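Local coordinates for protein thiamin pyrophosphokinase (Saccharomyces cerevisiae, PDB 1IG0) that transfers a pyrophosphate group from ATP to thiamine, making thiamine diphosphate, and is the only enzyme in yeast able to do so, at residues K113-K118 with S155-E160; L64-D69 with T128-L133; I227-K232 with D303-V308. All coordinates share one frame; numbering follows the deposited sequence.

In the fold
All three contacts reach the same mixed sheet, which runs from the catalytic domain into the thiamine-binding part of the chain. Contact 1 lies at one outermost strand, 115-118, contact 2 on strand 64-68 two places further in, and contact 3 joins two antiparallel strands beyond the parallel part. Contacts 1 and 2 have centres 13 Å apart and touch directly, Ile-117 CD1 meeting Leu-133 CD1 at 3.8 Å. Contact 3 is on the opposite side of the chain's centre, its nearest atoms about 13 Å from contact 2 and about 25 Å from contact 1. One bound thiamine lies about 9 Å from the Ala-68 side chain, another about 10 Å from that of Asn-307.

Contact 1: K113-K118 with S155-E160; sequences KVTIIK and SNHGIE
The His-157 ring takes the methyl group of Thr-115 over one face: CG2 stands 4.0 Å from the ring centroid, 23° off the normal, a CH-pi contact displaced toward the rim. At the ring's edge, in plane, lie Ile-116 O, 3.4 Å from His-157 CD2, and a water molecule. That water accepts from Ile-116 N and is also hydrogen-bonded to His-157 NE2, bridging strand and ring. The other flat group, the Asn-156 amide, reads the backbone of Lys-118 with both ends. Its OD1 receives Lys-118 N at 2.8 Å in a nearly straight bond (169°) on an in-plane lone pair. ND2 gives one proton to Lys-118 O at 3.0 Å, tilted from the amide plane, and the other to Ile-159 O at 2.8 Å. In the catalytic domain's alpha/beta fold, strand 115-118 ends the sheet on this side, strand 93-96 pairing with its other edge; the asparagine fastens the loop between helices 141-148 and 164-175 to the strand's C-terminal end. With CG anti to the backbone N (chi1 -157°), the amide reaches across to Lys-118. Next to the amide, Ile-159 CD1 packs at 3.5 Å on Ile-117 CD1, the two side chains crossing at about a right angle.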
loop_
_atom_site.group_PDB
_atom_site.type_symbol
_atom_site.label_atom_id
_atom_site.label_comp_id
_atom_site.label_asym_id
_atom_site.label_seq_id
_atom_site.Cartn_x
_atom_site.Cartn_y
_atom_site.Cartn_z
ATOM N N LYS B 113 28.284 -14.517 15.371
ATOM C CA LYS B 113 28.790 -13.158 15.537
ATOM C C LYS B 113 28.070 -11.995 14.859
ATOM O O LYS B 113 28.697 -10.988 14.531
ATOM C CB LYS B 113 30.270 -13.124 15.150
ATOM C CG LYS B 113 31.104 -14.197 15.836
ATOM C CD LYS B 113 30.911 -14.169 17.346
ATOM C CE LYS B 113 31.700 -15.278 18.021
ATOM N NZ LYS B 113 31.482 -15.300 19.494
ATOM N N VAL B 114 26.765 -12.118 14.645
ATOM C CA VAL B 114 26.023 -11.015 14.045
ATOM C C VAL B 114 25.873 -9.964 15.139
ATOM O O VAL B 114 25.593 -10.302 16.289
ATOM C CB VAL B 114 24.613 -11.447 13.582
ATOM C CG1 VAL B 114 23.789 -10.219 13.204
ATOM C CG2 VAL B 114 24.724 -12.389 12.396
ATOM N N THR B 115 26.071 -8.697 14.795
ATOM C CA THR B 115 25.938 -7.637 15.785
ATOM C C THR B 115 24.456 -7.387 16.032
ATOM O O THR B 115 23.768 -6.794 15.202
ATOM C CB THR B 115 26.602 -6.330 15.312
ATOM O OG1 THR B 115 27.999 -6.560 15.085
ATOM C CG2 THR B 115 26.438 -5.237 16.362
ATOM N N ILE B 116 23.973 -7.854 17.178
ATOM C CA ILE B 116 22.571 -7.697 17.540
ATOM C C ILE B 116 22.408 -6.550 18.527
ATOM O O ILE B 116 23.034 -6.537 19.587
ATOM C CB ILE B 116 22.021 -8.999 18.156
ATOM C CG1 ILE B 116 22.235 -10.158 17.176
ATOM C CG2 ILE B 116 20.541 -8.843 18.469
ATOM C CD1 ILE B 116 21.820 -11.513 17.706
ATOM N N ILE B 117 21.563 -5.588 18.169
ATOM C CA ILE B 117 21.324 -4.415 19.003
ATOM C C ILE B 117 19.868 -4.315 19.439
ATOM O O ILE B 117 18.957 -4.317 18.611
ATOM C CB ILE B 117 21.698 -3.120 18.247
ATOM C CG1 ILE B 117 23.161 -3.182 17.802
ATOM C CG2 ILE B 117 21.458 -1.908 19.137
ATOM C CD1 ILE B 117 23.570 -2.049 16.892
ATOM N N LYS B 118 19.662 -4.218 20.747
ATOM C CA LYS B 118 18.321 -4.115 21.304
ATOM C C LYS B 118 17.951 -2.657 21.576
ATOM O O LYS B 118 18.743 -1.895 22.131
ATOM C CB LYS B 118 18.231 -4.936 22.598
ATOM C CG LYS B 118 16.862 -4.938 23.274
ATOM C CD LYS B 118 16.802 -6.016 24.352
ATOM C CE LYS B 118 15.469 -6.025 25.089
ATOM N NZ LYS B 118 15.306 -4.834 25.964
ATOM N N SER B 155 27.022 -4.363 28.047
ATOM C CA SER B 155 25.947 -5.074 27.370
ATOM C C SER B 155 25.358 -4.233 26.243
ATOM O O SER B 155 25.431 -3.003 26.260
ATOM C CB SER B 155 24.848 -5.446 28.368
ATOM O OG SER B 155 24.309 -4.292 28.989
ATOM N N ASN B 156 24.777 -4.913 25.261
ATOM C CA ASN B 156 24.164 -4.262 24.110
ATOM C C ASN B 156 25.173 -3.406 23.349
ATOM O O ASN B 156 24.828 -2.375 22.772
ATOM C CB ASN B 156 22.972 -3.410 24.559
ATOM C CG ASN B 156 21.980 -3.162 23.436
ATOM O OD1 ASN B 156 21.623 -4.082 22.699
ATOM N ND2 ASN B 156 21.518 -1.923 23.308
ATOM N N HIS B 157 26.426 -3.849 23.354
ATOM C CA HIS B 157 27.502 -3.153 22.660
ATOM C C HIS B 157 27.683 -1.700 23.097
ATOM O O HIS B 157 28.144 -0.864 22.321
ATOM C CB HIS B 157 27.260 -3.224 21.150
ATOM C CG HIS B 157 27.233 -4.622 20.615
ATOM N ND1 HIS B 157 28.371 -5.388 20.477
ATOM C CD2 HIS B 157 26.204 -5.402 20.210
ATOM C CE1 HIS B 157 28.043 -6.580 20.012
ATOM N NE2 HIS B 157 26.734 -6.615 19.841
ATOM N N GLY B 158 27.324 -1.411 24.346
ATOM C CA GLY B 158 27.472 -0.064 24.870
ATOM C C GLY B 158 26.436 0.930 24.386
ATOM O O GLY B 158 26.593 2.137 24.566
ATOM N N ILE B 159 25.373 0.428 23.768
ATOM C CA ILE B 159 24.312 1.289 23.256
ATOM C C ILE B 159 23.162 1.340 24.258
ATOM O O ILE B 159 22.646 0.300 24.670
ATOM C CB ILE B 159 23.789 0.762 21.904
ATOM C CG1 ILE B 159 24.949 0.666 20.911
ATOM C CG2 ILE B 159 22.704 1.683 21.362
ATOM C CD1 ILE B 159 24.598 -0.022 19.609
ATOM N N GLU B 160 22.768 2.549 24.650
ATOM C CA GLU B 160 21.680 2.727 25.606
ATOM C C GLU B 160 20.443 1.975 25.109
ATOM O O GLU B 160 19.973 2.198 23.993
ATOM C CB GLU B 160 21.386 4.218 25.791
ATOM C CG GLU B 160 20.477 4.530 26.967
ATOM C CD GLU B 160 19.011 4.428 26.609
ATOM O OE1 GLU B 160 18.213 3.998 27.468
ATOM O OE2 GLU B 160 18.655 4.793 25.470
HETATM O O HOH W 1 25.505 -9.112 19.248
#

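Contact 2: L64-D69 with T128-L133; sequences LKVCAD and TKCVNL
Cys-130 presses its sulfur onto the strand between Ala-68 and Val-66, with SG 3.6 Å from Ala-68 CB and 3.9 Å from Val-66 CG1. This is helix-on-sheet packing in the alpha/beta fold of the catalytic domain: helix 126-139 lies over strand 64-68 of the parallel part of the sheet, its segment running roughly antiparallel to it at 155°, with the axes 8.9 Å apart at closest approach. No hydrogen bond joins the two segments, and the five residues that touch are all buried. Val-66 and Ala-68, two positions apart on the strand, meet the helix, whereas the intervening Cys-67 points its side chain away. From the helix come Cys-130 and Leu-133, one turn apart. The small methyl of Ala-68 probably helps the helix to come close, and the CA atoms of Ala-68 and Cys-130 are 6.5 Å apart. Cys-130 SG lies anti to its own carbonyl carbon (chi1 -71°), which carries the sulfur toward the strand. Leu-133 also packs on Tyr-93 and Ile-95 of strand 93-96, while Cys-130 touches Leu-42 of strand 38-43 as well as Ile-95, so the helix spans three adjacent strands. The Val-66 branch that does the touching is CG1, set anti to the backbone N; besides the sulfur it meets one methyl of Leu-133, CD2, at 4.3 Å.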
loop_
_atom_site.group_PDB
_atom_site.type_symbol
_atom_site.label_atom_id
_atom_site.label_comp_id
_atom_site.label_asym_id
_atom_site.label_seq_id
_atom_site.Cartn_x
_atom_site.Cartn_y
_atom_site.Cartn_z
ATOM N N LEU B 64 26.440 -3.489 3.146
ATOM C CA LEU B 64 25.844 -3.787 4.443
ATOM C C LEU B 64 24.471 -4.445 4.324
ATOM O O LEU B 64 23.693 -4.127 3.426
ATOM C CB LEU B 64 25.713 -2.499 5.263
ATOM C CG LEU B 64 25.240 -2.641 6.714
ATOM C CD1 LEU B 64 26.343 -3.268 7.551
ATOM C CD2 LEU B 64 24.881 -1.277 7.275
ATOM N N LYS B 65 24.187 -5.374 5.234
ATOM C CA LYS B 65 22.896 -6.052 5.270
ATOM C C LYS B 65 22.335 -5.914 6.675
ATOM O O LYS B 65 22.975 -6.305 7.653
ATOM C CB LYS B 65 23.026 -7.537 4.919
ATOM C CG LYS B 65 23.399 -7.820 3.474
ATOM C CD LYS B 65 24.894 -7.697 3.249
ATOM C CE LYS B 65 25.258 -8.011 1.808
ATOM N NZ LYS B 65 26.732 -8.036 1.622
ATOM N N VAL B 66 21.135 -5.354 6.774
ATOM C CA VAL B 66 20.504 -5.145 8.069
ATOM C C VAL B 66 19.135 -5.806 8.155
ATOM O O VAL B 66 18.339 -5.738 7.217
ATOM C CB VAL B 66 20.343 -3.633 8.364
ATOM C CG1 VAL B 66 19.602 -3.425 9.676
ATOM C CG2 VAL B 66 21.712 -2.965 8.418
ATOM N N CYS B 67 18.876 -6.450 9.288
ATOM C CA CYS B 67 17.601 -7.109 9.535
ATOM C C CYS B 67 16.846 -6.343 10.611
ATOM O O CYS B 67 17.389 -6.068 11.683
ATOM C CB CYS B 67 17.813 -8.551 10.002
ATOM S SG CYS B 67 18.185 -9.726 8.689
ATOM N N ALA B 68 15.600 -5.990 10.319
ATOM C CA ALA B 68 14.776 -5.268 11.278
ATOM C C ALA B 68 14.028 -6.247 12.177
ATOM O O ALA B 68 13.019 -6.833 11.778
ATOM C CB ALA B 68 13.787 -4.364 10.549
ATOM N N ASP B 69 14.545 -6.425 13.389
ATOM C CA ASP B 69 13.951 -7.311 14.386
ATOM C C ASP B 69 13.502 -8.660 13.827
ATOM O O ASP B 69 14.329 -9.516 13.523
ATOM C CB ASP B 69 12.768 -6.606 15.058
ATOM C CG ASP B 69 12.305 -7.315 16.317
ATOM O OD1 ASP B 69 12.973 -8.283 16.737
ATOM O OD2 ASP B 69 11.274 -6.901 16.888
ATOM N N THR B 128 12.958 3.123 11.351
ATOM C CA THR B 128 13.723 4.287 11.785
ATOM C C THR B 128 14.951 3.849 12.573
ATOM O O THR B 128 16.017 4.451 12.454
ATOM C CB THR B 128 12.871 5.229 12.657
ATOM O OG1 THR B 128 11.797 5.758 11.871
ATOM C CG2 THR B 128 13.717 6.382 13.184
ATOM N N LYS B 129 14.803 2.802 13.377
ATOM C CA LYS B 129 15.924 2.286 14.156
ATOM C C LYS B 129 17.016 1.804 13.197
ATOM O O LYS B 129 18.211 1.995 13.440
ATOM C CB LYS B 129 15.467 1.123 15.043
ATOM C CG LYS B 129 14.523 1.509 16.177
ATOM C CD LYS B 129 14.139 0.290 17.003
ATOM C CE LYS B 129 13.319 0.672 18.228
ATOM N NZ LYS B 129 12.003 1.283 17.886
ATOM N N CYS B 130 16.592 1.188 12.098
ATOM C CA CYS B 130 17.519 0.671 11.102
ATOM C C CYS B 130 18.266 1.755 10.336
ATOM O O CYS B 130 19.489 1.705 10.234
ATOM C CB CYS B 130 16.784 -0.238 10.112
ATOM S SG CYS B 130 16.270 -1.826 10.805
ATOM N N VAL B 131 17.545 2.734 9.794
ATOM C CA VAL B 131 18.201 3.794 9.036
ATOM C C VAL B 131 19.138 4.628 9.909
ATOM O O VAL B 131 20.180 5.092 9.440
ATOM C CB VAL B 131 17.176 4.720 8.333
ATOM C CG1 VAL B 131 16.444 3.945 7.242
ATOM C CG2 VAL B 131 16.192 5.274 9.340
ATOM N N ASN B 132 18.774 4.827 11.172
ATOM C CA ASN B 132 19.639 5.576 12.079
ATOM C C ASN B 132 20.921 4.766 12.245
ATOM O O ASN B 132 22.025 5.309 12.204
ATOM C CB ASN B 132 18.979 5.761 13.450
ATOM C CG ASN B 132 17.972 6.897 13.471
ATOM O OD1 ASN B 132 17.387 7.201 14.512
ATOM N ND2 ASN B 132 17.767 7.532 12.323
ATOM N N LEU B 133 20.756 3.461 12.435
ATOM C CA LEU B 133 21.876 2.542 12.597
ATOM C C LEU B 133 22.753 2.535 11.352
ATOM O O LEU B 133 23.978 2.606 11.441
ATOM C CB LEU B 133 21.357 1.126 12.853
ATOM C CG LEU B 133 22.378 -0.010 12.741
ATOM C CD1 LEU B 133 23.448 0.145 13.811
ATOM C CD2 LEU B 133 21.665 -1.349 12.884
#

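Contact 3: I227-K232 with D303-V308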
loop_
_atom_site.group_PDB
_atom_site.type_symbol
_atom_site.label_atom_id
_atom_site.label_comp_id
_atom_site.label_asym_id
_atom_site.label_seq_id
_atom_site.Cartn_x
_atom_site.Cartn_y
_atom_site.Cartn_z
ATOM N N ILE B 227 9.629 0.806 -5.854
ATOM C CA ILE B 227 8.950 2.002 -5.385
ATOM C C ILE B 227 9.990 2.965 -4.854
ATOM O O ILE B 227 10.780 2.615 -3.977
ATOM C CB ILE B 227 7.944 1.646 -4.271
ATOM C CG1 ILE B 227 7.000 0.545 -4.767
ATOM C CG2 ILE B 227 7.149 2.881 -3.863
ATOM C CD1 ILE B 227 6.115 -0.050 -3.684
ATOM N N PHE B 228 9.993 4.177 -5.395
ATOM C CA PHE B 228 10.963 5.179 -4.984
ATOM C C PHE B 228 10.437 6.597 -5.159
ATOM O O PHE B 228 9.365 6.806 -5.725
ATOM C CB PHE B 228 12.253 4.987 -5.780
ATOM C CG PHE B 228 12.052 5.005 -7.267
ATOM C CD1 PHE B 228 12.306 6.157 -8.002
ATOM C CD2 PHE B 228 11.593 3.872 -7.932
ATOM C CE1 PHE B 228 12.105 6.181 -9.382
ATOM C CE2 PHE B 228 11.388 3.887 -9.310
ATOM C CZ PHE B 228 11.646 5.043 -10.036
ATOM N N LEU B 229 11.201 7.570 -4.677
ATOM C CA LEU B 229 10.782 8.960 -4.767
ATOM C C LEU B 229 11.368 9.698 -5.960
ATOM O O LEU B 229 12.534 9.517 -6.315
ATOM C CB LEU B 229 11.141 9.698 -3.473
ATOM C CG LEU B 229 10.618 11.130 -3.321
ATOM C CD1 LEU B 229 10.376 11.432 -1.852
ATOM C CD2 LEU B 229 11.607 12.112 -3.925
ATOM N N ILE B 230 10.529 10.525 -6.575
ATOM C CA ILE B 230 10.910 11.340 -7.719
ATOM C C ILE B 230 10.974 12.793 -7.251
ATOM O O ILE B 230 9.969 13.361 -6.824
ATOM C CB ILE B 230 9.869 11.213 -8.858
ATOM C CG1 ILE B 230 9.979 9.831 -9.509
ATOM C CG2 ILE B 230 10.060 12.326 -9.878
ATOM C CD1 ILE B 230 11.326 9.559 -10.147
ATOM N N LYS B 231 12.161 13.388 -7.318
ATOM C CA LYS B 231 12.334 14.773 -6.898
ATOM C C LYS B 231 11.584 15.728 -7.824
ATOM O O LYS B 231 11.452 15.489 -9.024
ATOM C CB LYS B 231 13.820 15.140 -6.868
ATOM C CG LYS B 231 14.641 14.421 -5.796
ATOM C CD LYS B 231 14.741 15.211 -4.491
ATOM C CE LYS B 231 13.622 14.900 -3.499
ATOM N NZ LYS B 231 13.735 15.726 -2.250
ATOM N N LYS B 232 11.099 16.815 -7.240
ATOM C CA LYS B 232 10.346 17.841 -7.950
ATOM C C LYS B 232 11.176 18.599 -8.984
ATOM O O LYS B 232 12.399 18.489 -9.020
ATOM C CB LYS B 232 9.807 18.847 -6.934
ATOM C CG LYS B 232 10.926 19.482 -6.115
ATOM C CD LYS B 232 10.424 20.483 -5.090
ATOM C CE LYS B 232 11.600 21.064 -4.316
ATOM N NZ LYS B 232 11.188 22.097 -3.331
ATOM N N ASP B 303 7.793 16.695 -4.630
ATOM C CA ASP B 303 8.238 15.312 -4.773
ATOM C C ASP B 303 7.032 14.386 -4.812
ATOM O O ASP B 303 6.017 14.647 -4.165
ATOM C CB ASP B 303 9.132 14.887 -3.601
ATOM C CG ASP B 303 10.387 15.726 -3.478
ATOM O OD1 ASP B 303 10.800 16.344 -4.480
ATOM O OD2 ASP B 303 10.972 15.746 -2.373
ATOM N N ILE B 304 7.140 13.308 -5.578
ATOM C CA ILE B 304 6.064 12.331 -5.663
ATOM C C ILE B 304 6.666 10.935 -5.629
ATOM O O ILE B 304 7.872 10.766 -5.813
ATOM C CB ILE B 304 5.242 12.467 -6.965
ATOM C CG1 ILE B 304 6.102 12.092 -8.173
ATOM C CG2 ILE B 304 4.707 13.884 -7.099
ATOM C CD1 ILE B 304 5.283 11.760 -9.416
ATOM N N ILE B 305 5.825 9.937 -5.388
ATOM C CA ILE B 305 6.281 8.557 -5.353
ATOM C C ILE B 305 5.982 7.915 -6.699
ATOM O O ILE B 305 4.913 8.124 -7.271
ATOM C CB ILE B 305 5.557 7.745 -4.260
ATOM C CG1 ILE B 305 5.724 8.434 -2.902
ATOM C CG2 ILE B 305 6.110 6.326 -4.216
ATOM C CD1 ILE B 305 7.171 8.603 -2.459
ATOM N N LEU B 306 6.933 7.140 -7.204
ATOM C CA LEU B 306 6.761 6.460 -8.477
ATOM C C LEU B 306 6.918 4.968 -8.254
ATOM O O LEU B 306 7.803 4.528 -7.518
ATOM C CB LEU B 306 7.811 6.934 -9.484
ATOM C CG LEU B 306 7.728 6.349 -10.893
ATOM C CD1 LEU B 306 6.539 6.944 -11.625
ATOM C CD2 LEU B 306 9.007 6.651 -11.643
ATOM N N ASN B 307 6.037 4.190 -8.865
ATOM C CA ASN B 307 6.134 2.749 -8.755
ATOM C C ASN B 307 6.343 2.261 -10.177
ATOM O O ASN B 307 5.664 2.705 -11.105
ATOM C CB ASN B 307 4.858 2.149 -8.150
ATOM C CG ASN B 307 3.761 1.940 -9.174
ATOM O OD1 ASN B 307 3.624 0.855 -9.744
ATOM N ND2 ASN B 307 2.974 2.980 -9.416
ATOM N N VAL B 308 7.319 1.382 -10.354
ATOM C CA VAL B 308 7.610 0.839 -11.667
ATOM C C VAL B 308 7.454 -0.666 -11.587
ATOM O O VAL B 308 8.197 -1.342 -10.876
ATOM C CB VAL B 308 9.046 1.182 -12.118
ATOM C CG1 VAL B 308 9.343 0.520 -13.458
ATOM C CG2 VAL B 308 9.207 2.692 -12.226
#
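Backbone bonds pair strands 225-230 and 304-310, in the antiparallel part of the mixed sheet, at Phe-228 with Leu-306 and at Ile-230 with Ile-304, both hydrogen-bonded pairs; Leu-306 N to Phe-228 O, at 2.9 Å and 179°, is almost perfectly straight.

Charge gathers at the strand end, where Asp-303 uses both carboxylate oxygens. OD2 makes a salt bridge with Lys-231 NZ at 2.8 Å, on its syn side but 32° out of the carboxylate plane, and OD1 accepts Lys-232 N at 2.8 Å. Bends at chi2 and chi3 fold the Lys-231 chain back alongside the aspartate, and its NZ also bonds Ser-210 OG. Replacing Asp-303 with an alanine is likely to cost Lys-231 its countercharge, leaving NZ with Ser-210, and to take the acceptor from Lys-232 N, so that the residues after the strand could shift.

Among apolar contacts, Phe-228 lies alongside Leu-306, CZ meeting Leu-306 CD2 at 3.5 Å, while Val-308 CG2 comes to the ring's edge, 3.8 Å from CE2. On the face shared by Ile-227, Leu-229 and Ile-305, CG2 of Ile-227 meets CG2 of Ile-305 at 3.6 Å.

That face packs on Leu-206 and Tyr-207 of helix 196-212, and Ile-227 touches Phe-196 of the second subunit; Leu-306 on the other face meets Ile-237 of strand 235-238 and Leu-253 of strand 248-254, which lies beside 304-310, as 216-221 lies beside 225-230.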